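Side-chain contact in ribosome biogenesis GTPase A (Thermotoga maritima, PDB 3CNL), which binds GTP and probably hydrolyses it in a late step of 50S ribosomal subunit assembly, where it is thought to contact 23S rRNA: residues 211-216 and 232-237. Numbering follows the deposited sequence.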
loop_
_atom_site.group_PDB
_atom_site.type_symbol
_atom_site.label_atom_id
_atom_site.label_comp_id
_atom_site.label_asym_id
_atom_site.label_seq_id
_atom_site.Cartn_x
_atom_site.Cartn_y
_atom_site.Cartn_z
ATOM N N ARG A 211 -16.281 18.741 -13.602
ATOM C CA ARG A 211 -17.346 19.704 -13.433
ATOM C C ARG A 211 -17.878 19.690 -11.997
ATOM O O ARG A 211 -17.934 20.735 -11.368
ATOM C CB ARG A 211 -18.478 19.430 -14.436
ATOM C CG ARG A 211 -18.171 19.827 -15.882
ATOM C CD ARG A 211 -19.433 19.669 -16.736
ATOM N NE ARG A 211 -19.187 19.872 -18.164
ATOM C CZ ARG A 211 -19.152 21.065 -18.771
ATOM N NH1 ARG A 211 -19.339 22.188 -18.082
ATOM N NH2 ARG A 211 -18.914 21.139 -20.072
ATOM N N LYS A 212 -18.248 18.518 -11.473
ATOM C CA LYS A 212 -18.815 18.422 -10.116
ATOM C C LYS A 212 -17.877 18.965 -9.032
ATOM O O LYS A 212 -18.332 19.241 -7.899
ATOM C CB LYS A 212 -19.233 16.982 -9.770
ATOM C CG LYS A 212 -20.449 16.436 -10.521
ATOM C CD LYS A 212 -21.754 17.097 -10.087
ATOM C CE LYS A 212 -22.313 18.018 -11.162
ATOM N NZ LYS A 212 -23.029 17.226 -12.202
ATOM N N ARG A 213 -16.594 19.134 -9.394
ATOM C CA ARG A 213 -15.516 19.563 -8.483
ATOM C C ARG A 213 -14.906 20.914 -8.822
ATOM O O ARG A 213 -13.935 21.326 -8.182
ATOM C CB ARG A 213 -14.375 18.530 -8.431
ATOM C CG ARG A 213 -14.777 17.173 -7.917
ATOM C CD ARG A 213 -15.527 17.260 -6.601
ATOM N NE ARG A 213 -15.843 15.928 -6.099
ATOM C CZ ARG A 213 -15.017 15.196 -5.356
ATOM N NH1 ARG A 213 -13.830 15.668 -5.009
ATOM N NH2 ARG A 213 -15.386 13.988 -4.960
ATOM N N GLY A 214 -15.462 21.589 -9.827
ATOM C CA GLY A 214 -15.026 22.928 -10.229
ATOM C C GLY A 214 -13.650 23.026 -10.849
ATOM O O GLY A 214 -12.954 24.042 -10.709
ATOM N N LEU A 215 -13.253 21.977 -11.554
ATOM C CA LEU A 215 -11.926 21.924 -12.152
ATOM C C LEU A 215 -12.068 22.314 -13.611
ATOM O O LEU A 215 -12.514 21.519 -14.448
ATOM C CB LEU A 215 -11.283 20.529 -11.984
ATOM C CG LEU A 215 -11.287 19.876 -10.586
ATOM C CD1 LEU A 215 -10.817 18.418 -10.626
ATOM C CD2 LEU A 215 -10.460 20.665 -9.562
ATOM N N LEU A 216 -11.725 23.570 -13.888
ATOM C CA LEU A 216 -11.881 24.158 -15.217
ATOM C C LEU A 216 -10.588 24.815 -15.588
ATOM O O LEU A 216 -9.951 25.420 -14.733
ATOM C CB LEU A 216 -12.989 25.215 -15.219
ATOM C CG LEU A 216 -14.467 24.823 -15.224
ATOM C CD1 LEU A 216 -15.295 26.083 -15.419
ATOM C CD2 LEU A 216 -14.837 23.796 -16.280
ATOM N N PHE A 232 -7.980 9.953 -8.190
ATOM C CA PHE A 232 -7.152 8.834 -7.734
ATOM C C PHE A 232 -6.556 9.058 -6.361
ATOM O O PHE A 232 -6.324 8.106 -5.617
ATOM C CB PHE A 232 -6.095 8.429 -8.784
ATOM C CG PHE A 232 -6.697 7.803 -10.001
ATOM C CD1 PHE A 232 -7.362 6.589 -9.913
ATOM C CD2 PHE A 232 -6.643 8.444 -11.247
ATOM C CE1 PHE A 232 -7.973 6.020 -11.045
ATOM C CE2 PHE A 232 -7.242 7.877 -12.372
ATOM C CZ PHE A 232 -7.900 6.669 -12.273
ATOM N N THR A 233 -6.378 10.320 -6.000
ATOM C CA THR A 233 -5.971 10.686 -4.643
ATOM C C THR A 233 -7.100 10.329 -3.706
ATOM O O THR A 233 -6.876 9.699 -2.679
ATOM C CB THR A 233 -5.647 12.184 -4.551
ATOM O OG1 THR A 233 -4.481 12.426 -5.343
ATOM C CG2 THR A 233 -5.373 12.609 -3.102
ATOM N N GLU A 234 -8.324 10.696 -4.074
ATOM C CA GLU A 234 -9.489 10.291 -3.315
ATOM C C GLU A 234 -9.705 8.768 -3.221
ATOM O O GLU A 234 -10.023 8.250 -2.148
ATOM C CB GLU A 234 -10.741 10.979 -3.867
ATOM C CG GLU A 234 -10.810 12.453 -3.466
ATOM C CD GLU A 234 -12.117 13.102 -3.823
ATOM O OE1 GLU A 234 -12.335 14.248 -3.380
ATOM O OE2 GLU A 234 -12.924 12.486 -4.549
ATOM N N VAL A 235 -9.545 8.054 -4.327
ATOM C CA VAL A 235 -9.633 6.575 -4.301
ATOM C C VAL A 235 -8.614 5.962 -3.316
ATOM O O VAL A 235 -8.954 5.070 -2.517
ATOM C CB VAL A 235 -9.446 5.948 -5.709
ATOM C CG1 VAL A 235 -9.316 4.444 -5.605
ATOM C CG2 VAL A 235 -10.637 6.296 -6.611
ATOM N N ALA A 236 -7.380 6.445 -3.391
ATOM C CA ALA A 236 -6.258 5.949 -2.587
ATOM C C ALA A 236 -6.515 6.130 -1.084
ATOM O O ALA A 236 -6.079 5.314 -0.265
ATOM C CB ALA A 236 -5.013 6.679 -2.982
ATOM N N GLN A 237 -7.237 7.206 -0.757
ATOM C CA GLN A 237 -7.630 7.572 0.599
ATOM C C GLN A 237 -8.891 6.853 1.086
ATOM O O GLN A 237 -9.269 6.983 2.241
ATOM C CB GLN A 237 -7.815 9.097 0.677
ATOM C CG GLN A 237 -6.509 9.873 0.441
ATOM C CD GLN A 237 -6.691 11.372 0.306
ATOM O OE1 GLN A 237 -7.771 11.850 -0.021
ATOM N NE2 GLN A 237 -5.616 12.129 0.544
#
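R213 and E234 bridge two backbones that stay well apart: even at this closest pair the CA atoms are 12.2 Å from each other. R213 comes just after helix 202-212, and G214 behind it closes that helix in a Schellman motif, its N bonded to R211 O at 3.0 Å; glycine suits the positive phi. E234 is near the C-terminal end of helix 224-236.

Such a gap needs two long side chains, and these meet from opposite directions. In R213 the chain bends about the CB-CG bond (chi2 -51°), is extended at CG-CD and turns once more about CD-NE, which brings the NH1-NH2 end round to the carboxylate, while E234 is extended beyond CG, its carboxylate facing the arginine. The result is a bidentate salt bridge. R213 NH1 gives an almost linear bond to E234 OE1 (2.6 Å, 173°), with that oxygen in the guanidinium plane; R213 NH2 reaches E234 OE2 at 2.9 Å, more bent. Both oxygens are met on their syn side, but the two planes are 47° apart, so the fork is twisted rather than flat.

A glutamine in place of E234 would probably forfeit the charge pairing and one of the two bonds, leaving R213 freer to swing.

The bridge joins the loop after helix 202-212 to helix 224-236 at the surface of the C-terminal helical region, beside more buried packing: L215, in that same loop, rests on R226, A227 and L230 of helix 224-236, whereas F232 and V235 of that helix pack against helices 162-170 and 182-196.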